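Local coordinates for protein pectate lyase (Bacillus, PDB 3VMW) that probably cleaves pectate, the polygalacturonate backbone of pectin, by beta-elimination as a secreted polysaccharide lyase, at residues A122-D127 and L155-R160; I211-V216 and S233-R238. All blocks are in the same frame, centred on the assembly; numbering follows the deposited sequence.

Overall arrangement
Contacts 1 and 2 both join neighbouring coils of a right-handed parallel beta-helix, the fold of polysaccharide lyase family 1. Contact 1 (122-127 with 155-160) is a regular strand pair near the middle of the chain. Contact 2 (211-216 with 233-238) comes later in sequence, where the strands give way to loops. Their centres are 16 Å apart and their nearest atoms about 8 Å apart, so they do not touch. Contact 2 meets bound galacturonate directly through Arg234. In contact 1, the side chain of Asp157 is about 10 Å from a bound galacturonate and about 5 Å from another sulfate, not the one at Arg160. The sulfates probably come from the crystallisation liquor.

Contact 1 of 2, residues A122-D127 and L155-R160; sequences AIEVTD and LVDMKR. With SO4 (sulfate ion), chain E.
Ile123 N donates to Leu155 O at 2.8 Å, with an angle of 165° at the hydrogen. This bond starts an in-register parallel ladder between 122-127 and 155-160. Asp157 N then gives to Ile123 O at 3.0 Å. Val125 N gives to Asp157 O at 2.8 Å, and Lys159 N gives to Val125 O at 2.9 Å. CA-H...O contacts from Val156 and Met158 reach the same carbonyls of Ile123 and Val125.

Ile123, Val156, Val125 and Met158 point to one face. Met158 lies alongside Val125, with CG 3.9 Å from Val125 CB. Ile123 CB lies 4.3 Å from Val156 CG2. Phe139 and Ile165, from other strands, pack on this apolar face.

Glu124 and Asp157 occupy the other face. Glu124 CG is anti to the backbone N (chi1 -179°), and a bend at chi2 brings the carboxylate over toward Asp157. Glu124 OE1 comes within 4.0 Å of Asp157 OD2, with the carboxylate planes 66° apart. Asp157 OD1 takes a weak hydrogen bond from Leu180 N. A salt bridge from Glu124 OE2 to Lys159 NZ is modelled, but OE2 sits too close to the lysine chain for its place to be sure.

Beyond the ladder, Thr126 and Arg160 run side by side, with Thr126 OG1 3.5 Å from Arg160 CB. The Arg160 guanidinium turns its edge to a sulfate. In-register parallel strands of successive coils, with an apolar face toward the interior, are characteristic of the parallel beta-helix of pectate lyases.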
loop_
_atom_site.group_PDB
_atom_site.type_symbol
_atom_site.label_atom_id
_atom_site.label_comp_id
_atom_site.label_asym_id
_atom_site.label_seq_id
_atom_site.Cartn_x
_atom_site.Cartn_y
_atom_site.Cartn_z
ATOM N N ALA A 122 -0.371 -8.658 2.902
ATOM C CA ALA A 122 1.026 -8.378 3.258
ATOM C C ALA A 122 1.122 -7.239 4.269
ATOM O O ALA A 122 1.809 -7.367 5.263
ATOM C CB ALA A 122 1.890 -8.082 2.005
ATOM N N ILE A 123 0.439 -6.126 4.011
ATOM C CA ILE A 123 0.331 -5.073 5.022
ATOM C C ILE A 123 -1.088 -4.534 5.076
ATOM O O ILE A 123 -1.629 -4.063 4.075
ATOM C CB ILE A 123 1.266 -3.869 4.758
ATOM C CG1 ILE A 123 2.760 -4.303 4.696
ATOM C CG2 ILE A 123 1.063 -2.797 5.860
ATOM C CD1 ILE A 123 3.675 -3.088 4.311
ATOM N N GLU A 124 -1.700 -4.630 6.247
ATOM C CA GLU A 124 -3.092 -4.178 6.453
ATOM C C GLU A 124 -2.987 -2.957 7.333
ATOM O O GLU A 124 -2.414 -3.039 8.430
ATOM C CB GLU A 124 -3.866 -5.261 7.238
ATOM C CG GLU A 124 -5.332 -4.931 7.490
ATOM C CD GLU A 124 -6.180 -5.181 6.238
ATOM O OE1 GLU A 124 -6.000 -6.224 5.574
ATOM O OE2 GLU A 124 -7.001 -4.321 5.899
ATOM N N VAL A 125 -3.564 -1.834 6.899
ATOM C CA VAL A 125 -3.469 -0.581 7.664
ATOM C C VAL A 125 -4.898 -0.222 8.089
ATOM O O VAL A 125 -5.721 0.106 7.249
ATOM C CB VAL A 125 -2.900 0.557 6.801
ATOM C CG1 VAL A 125 -2.679 1.792 7.664
ATOM C CG2 VAL A 125 -1.520 0.141 6.133
ATOM N N THR A 126 -5.203 -0.321 9.383
ATOM C CA THR A 126 -6.603 -0.315 9.812
ATOM C C THR A 126 -6.807 0.374 11.182
ATOM O O THR A 126 -5.857 0.915 11.756
ATOM C CB THR A 126 -7.235 -1.755 9.770
ATOM O OG1 THR A 126 -8.648 -1.654 9.957
ATOM C CG2 THR A 126 -6.652 -2.706 10.875
ATOM N N ASP A 127 -8.054 0.398 11.649
ATOM C CA ASP A 127 -8.409 0.959 12.946
ATOM C C ASP A 127 -7.817 2.347 13.202
ATOM O O ASP A 127 -7.237 2.587 14.258
ATOM C CB ASP A 127 -8.002 -0.023 14.072
ATOM C CG ASP A 127 -8.675 -1.387 13.923
ATOM O OD1 ASP A 127 -9.840 -1.423 13.457
ATOM O OD2 ASP A 127 -8.040 -2.409 14.247
ATOM N N LEU A 155 -2.286 -7.168 -1.033
ATOM C CA LEU A 155 -0.874 -6.870 -0.755
ATOM C C LEU A 155 -0.840 -5.700 0.229
ATOM O O LEU A 155 -0.381 -5.869 1.338
ATOM C CB LEU A 155 -0.063 -6.612 -2.030
ATOM C CG LEU A 155 0.107 -7.886 -2.902
ATOM C CD1 LEU A 155 0.860 -7.619 -4.227
ATOM C CD2 LEU A 155 0.814 -9.013 -2.115
ATOM N N VAL A 156 -1.358 -4.527 -0.147
ATOM C CA VAL A 156 -1.445 -3.433 0.827
ATOM C C VAL A 156 -2.892 -2.933 0.871
ATOM O O VAL A 156 -3.381 -2.387 -0.119
ATOM C CB VAL A 156 -0.462 -2.260 0.531
ATOM C CG1 VAL A 156 -0.729 -1.052 1.478
ATOM C CG2 VAL A 156 1.029 -2.712 0.636
ATOM N N ASP A 157 -3.572 -3.147 1.996
ATOM C CA ASP A 157 -4.991 -2.741 2.109
ATOM C C ASP A 157 -5.135 -1.722 3.212
ATOM O O ASP A 157 -4.476 -1.831 4.230
ATOM C CB ASP A 157 -5.900 -3.919 2.459
ATOM C CG ASP A 157 -6.028 -4.952 1.320
ATOM O OD1 ASP A 157 -5.720 -4.640 0.148
ATOM O OD2 ASP A 157 -6.487 -6.090 1.609
ATOM N N MET A 158 -6.017 -0.748 3.017
ATOM C CA MET A 158 -6.249 0.268 4.012
ATOM C C MET A 158 -7.727 0.296 4.304
ATOM O O MET A 158 -8.556 0.224 3.397
ATOM C CB MET A 158 -5.726 1.610 3.516
ATOM C CG MET A 158 -4.150 1.554 3.297
ATOM S SD MET A 158 -3.738 2.981 2.371
ATOM C CE MET A 158 -2.199 2.446 1.529
ATOM N N LYS A 159 -8.067 0.356 5.581
ATOM C CA LYS A 159 -9.477 0.297 5.991
ATOM C C LYS A 159 -9.739 1.178 7.198
ATOM O O LYS A 159 -8.805 1.651 7.862
ATOM C CB LYS A 159 -9.811 -1.137 6.461
ATOM C CG LYS A 159 -9.585 -2.250 5.476
ATOM C CD LYS A 159 -9.901 -3.640 6.147
ATOM C CE LYS A 159 -9.701 -4.770 5.095
ATOM N NZ LYS A 159 -9.938 -6.156 5.645
ATOM N N ARG A 160 -11.024 1.336 7.524
ATOM C CA ARG A 160 -11.398 1.855 8.830
ATOM C C ARG A 160 -10.646 3.124 9.189
ATOM O O ARG A 160 -9.989 3.162 10.220
ATOM C CB ARG A 160 -11.198 0.763 9.920
ATOM C CG ARG A 160 -12.239 -0.359 9.746
ATOM C CD ARG A 160 -12.188 -1.442 10.839
ATOM N NE ARG A 160 -13.296 -2.356 10.616
ATOM C CZ ARG A 160 -14.515 -2.207 11.146
ATOM N NH1 ARG A 160 -14.788 -1.204 11.964
ATOM N NH2 ARG A 160 -15.457 -3.079 10.868
HETATM S S SO4 E . -13.927 -4.979 8.043
HETATM O O1 SO4 E . -14.645 -6.108 7.462
HETATM O O2 SO4 E . -14.077 -3.810 7.167
HETATM O O3 SO4 E . -14.512 -4.658 9.336
HETATM O O4 SO4 E . -12.518 -5.341 8.209
#

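Contact 2 of 2, residues I211-V216 and S233-R238; sequences IRYADV and SRVGAR. With ADA (alpha-D-galactopyranuronic acid), chain B; SO4 (sulfate ion), chain D.
Arg238 grips Asp215 side-on in a two-nitrogen salt bridge, across adjacent coils of the parallel beta-helix. Its NE reaches Asp215 OD1 at 2.9 Å and its NH1 reaches Asp215 OD2 at 2.8 Å. A bend at chi3 (-64°) turns the guanidinium to the carboxylate. NE meets OD1 from above the carboxylate plane, while NH1 meets OD2 on its syn side, also out of plane. NH2 donates to a sulfate, and NH1 adds a weak bond to it.

Arg234 makes a second forked grip, on the carboxylate of a galacturonate. NH1 gives to O6B of the sugar at 2.8 Å and NH2 gives to O6A at 2.7 Å. Arg207 also bonds this sugar, so the arginines line a site suited to an acidic ligand. Arg212 lies alongside Arg234, its guanidinium plane 46° from that of Arg234. A water accepts from Arg212 NH2 and, weakly, from Arg234 NH1. Asp185 holds Arg212 from outside by a salt bridge.

Backbone bonds form two short parallel ladders whose register shifts by one residue. Between them lies the type I' turn from Arg234 to Ala237. Arg234 O accepts from Tyr213 N at 3.2 Å and from Ala237 N, on opposite faces of its plane. Ile211 CG2 packs 3.7 Å from Ala237 CB. At the turn itself Val235 covers the Tyr213 ring in a CH-pi contact, CG2 standing 3.6 Å from the ring centroid and 15° off its normal.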
loop_
_atom_site.group_PDB
_atom_site.type_symbol
_atom_site.label_atom_id
_atom_site.label_comp_id
_atom_site.label_asym_id
_atom_site.label_seq_id
_atom_site.Cartn_x
_atom_site.Cartn_y
_atom_site.Cartn_z
ATOM N N ILE A 211 -10.398 2.029 -4.866
ATOM C CA ILE A 211 -10.540 3.160 -3.961
ATOM C C ILE A 211 -12.019 3.473 -3.713
ATOM O O ILE A 211 -12.740 3.778 -4.650
ATOM C CB ILE A 211 -9.890 4.469 -4.514
ATOM C CG1 ILE A 211 -8.463 4.237 -5.031
ATOM C CG2 ILE A 211 -9.889 5.562 -3.431
ATOM C CD1 ILE A 211 -8.018 5.421 -5.934
ATOM N N ARG A 212 -12.450 3.419 -2.452
ATOM C CA ARG A 212 -13.774 3.921 -2.057
ATOM C C ARG A 212 -13.591 5.194 -1.226
ATOM O O ARG A 212 -12.741 5.224 -0.327
ATOM C CB ARG A 212 -14.496 2.888 -1.184
ATOM C CG ARG A 212 -14.802 1.531 -1.849
ATOM C CD ARG A 212 -15.524 0.659 -0.801
ATOM N NE ARG A 212 -16.206 -0.517 -1.340
ATOM C CZ ARG A 212 -15.660 -1.711 -1.511
ATOM N NH1 ARG A 212 -14.382 -1.922 -1.204
ATOM N NH2 ARG A 212 -16.415 -2.709 -1.976
ATOM N N TYR A 213 -14.385 6.220 -1.533
ATOM C CA TYR A 213 -14.491 7.479 -0.765
ATOM C C TYR A 213 -13.272 8.396 -0.785
ATOM O O TYR A 213 -13.424 9.639 -0.851
ATOM C CB TYR A 213 -14.909 7.223 0.699
ATOM C CG TYR A 213 -16.177 6.411 0.771
ATOM C CD1 TYR A 213 -17.393 7.003 0.516
ATOM C CD2 TYR A 213 -16.146 5.044 1.070
ATOM C CE1 TYR A 213 -18.585 6.268 0.538
ATOM C CE2 TYR A 213 -17.352 4.297 1.098
ATOM C CZ TYR A 213 -18.542 4.927 0.828
ATOM O OH TYR A 213 -19.699 4.216 0.826
ATOM N N ALA A 214 -12.090 7.790 -0.704
ATOM C CA ALA A 214 -10.858 8.525 -0.363
ATOM C C ALA A 214 -10.347 9.506 -1.432
ATOM O O ALA A 214 -10.592 9.318 -2.632
ATOM C CB ALA A 214 -9.757 7.551 -0.021
ATOM N N ASP A 215 -9.664 10.558 -0.965
ATOM C CA ASP A 215 -8.838 11.409 -1.800
ATOM C C ASP A 215 -7.496 10.738 -1.901
ATOM O O ASP A 215 -6.880 10.411 -0.872
ATOM C CB ASP A 215 -8.658 12.797 -1.177
ATOM C CG ASP A 215 -9.918 13.651 -1.268
ATOM O OD1 ASP A 215 -10.848 13.264 -2.013
ATOM O OD2 ASP A 215 -9.962 14.707 -0.600
ATOM N N VAL A 216 -7.044 10.517 -3.134
ATOM C CA VAL A 216 -5.797 9.764 -3.374
ATOM C C VAL A 216 -5.003 10.459 -4.477
ATOM O O VAL A 216 -5.598 10.953 -5.455
ATOM C CB VAL A 216 -6.133 8.346 -3.848
ATOM C CG1 VAL A 216 -4.862 7.620 -4.283
ATOM C CG2 VAL A 216 -6.877 7.579 -2.710
ATOM N N SER A 233 -12.196 3.813 -9.090
ATOM C CA SER A 233 -12.550 4.926 -8.223
ATOM C C SER A 233 -14.052 4.876 -7.980
ATOM O O SER A 233 -14.824 4.987 -8.902
ATOM C CB SER A 233 -12.145 6.263 -8.860
ATOM O OG SER A 233 -12.495 7.368 -8.042
ATOM N N ARG A 234 -14.436 4.681 -6.722
ATOM C CA ARG A 234 -15.826 4.359 -6.373
ATOM C C ARG A 234 -16.383 5.282 -5.299
ATOM O O ARG A 234 -15.628 5.861 -4.503
ATOM C CB ARG A 234 -15.883 2.917 -5.856
ATOM C CG ARG A 234 -15.647 1.887 -6.954
ATOM C CD ARG A 234 -15.033 0.607 -6.395
ATOM N NE ARG A 234 -16.046 -0.273 -5.787
ATOM C CZ ARG A 234 -15.983 -1.606 -5.811
ATOM N NH1 ARG A 234 -16.952 -2.337 -5.265
ATOM N NH2 ARG A 234 -14.935 -2.211 -6.381
ATOM N N VAL A 235 -17.709 5.402 -5.275
ATOM C CA VAL A 235 -18.395 6.151 -4.230
ATOM C C VAL A 235 -17.717 7.448 -3.778
ATOM O O VAL A 235 -17.468 7.645 -2.582
ATOM C CB VAL A 235 -18.807 5.253 -3.004
ATOM C CG1 VAL A 235 -20.058 4.448 -3.352
ATOM C CG2 VAL A 235 -17.681 4.323 -2.541
ATOM N N GLY A 236 -17.473 8.344 -4.740
ATOM C CA GLY A 236 -17.080 9.703 -4.427
ATOM C C GLY A 236 -15.589 9.854 -4.149
ATOM O O GLY A 236 -15.114 10.952 -3.852
ATOM N N ALA A 237 -14.845 8.761 -4.224
ATOM C CA ALA A 237 -13.391 8.883 -4.277
ATOM C C ALA A 237 -12.938 9.934 -5.289
ATOM O O ALA A 237 -13.616 10.169 -6.321
ATOM C CB ALA A 237 -12.733 7.516 -4.621
ATOM N N ARG A 238 -11.781 10.555 -5.017
ATOM C CA ARG A 238 -11.174 11.493 -5.955
ATOM C C ARG A 238 -9.728 11.108 -6.108
ATOM O O ARG A 238 -8.957 11.161 -5.141
ATOM C CB ARG A 238 -11.240 12.935 -5.462
ATOM C CG ARG A 238 -12.685 13.454 -5.241
ATOM C CD ARG A 238 -12.720 14.942 -4.928
ATOM N NE ARG A 238 -12.050 15.271 -3.665
ATOM C CZ ARG A 238 -11.856 16.519 -3.232
ATOM N NH1 ARG A 238 -11.255 16.743 -2.066
ATOM N NH2 ARG A 238 -12.253 17.558 -3.975
HETATM C C1 ADA B . -13.630 -8.732 -6.403
HETATM C C2 ADA B . -14.082 -9.529 -5.187
HETATM C C3 ADA B . -15.504 -9.241 -4.846
HETATM C C4 ADA B . -15.804 -7.838 -4.691
HETATM C C5 ADA B . -15.318 -7.037 -5.895
HETATM C C6 ADA B . -15.446 -5.590 -5.789
HETATM O O2 ADA B . -13.929 -10.870 -5.542
HETATM O O3 ADA B . -15.809 -9.931 -3.603
HETATM O O4 ADA B . -15.112 -7.371 -3.530
HETATM O O5 ADA B . -13.910 -7.359 -6.253
HETATM O O6B ADA B . -16.528 -5.076 -5.405
HETATM O O6A ADA B . -14.491 -4.830 -6.163
HETATM S S SO4 D . -10.924 20.408 -1.430
HETATM O O1 SO4 D . -10.830 19.542 -0.253
HETATM O O2 SO4 D . -9.797 20.139 -2.329
HETATM O O3 SO4 D . -12.186 20.139 -2.113
HETATM O O4 SO4 D . -10.903 21.810 -1.025
HETATM O O HOH W 1 -19.077 -2.542 -3.023
#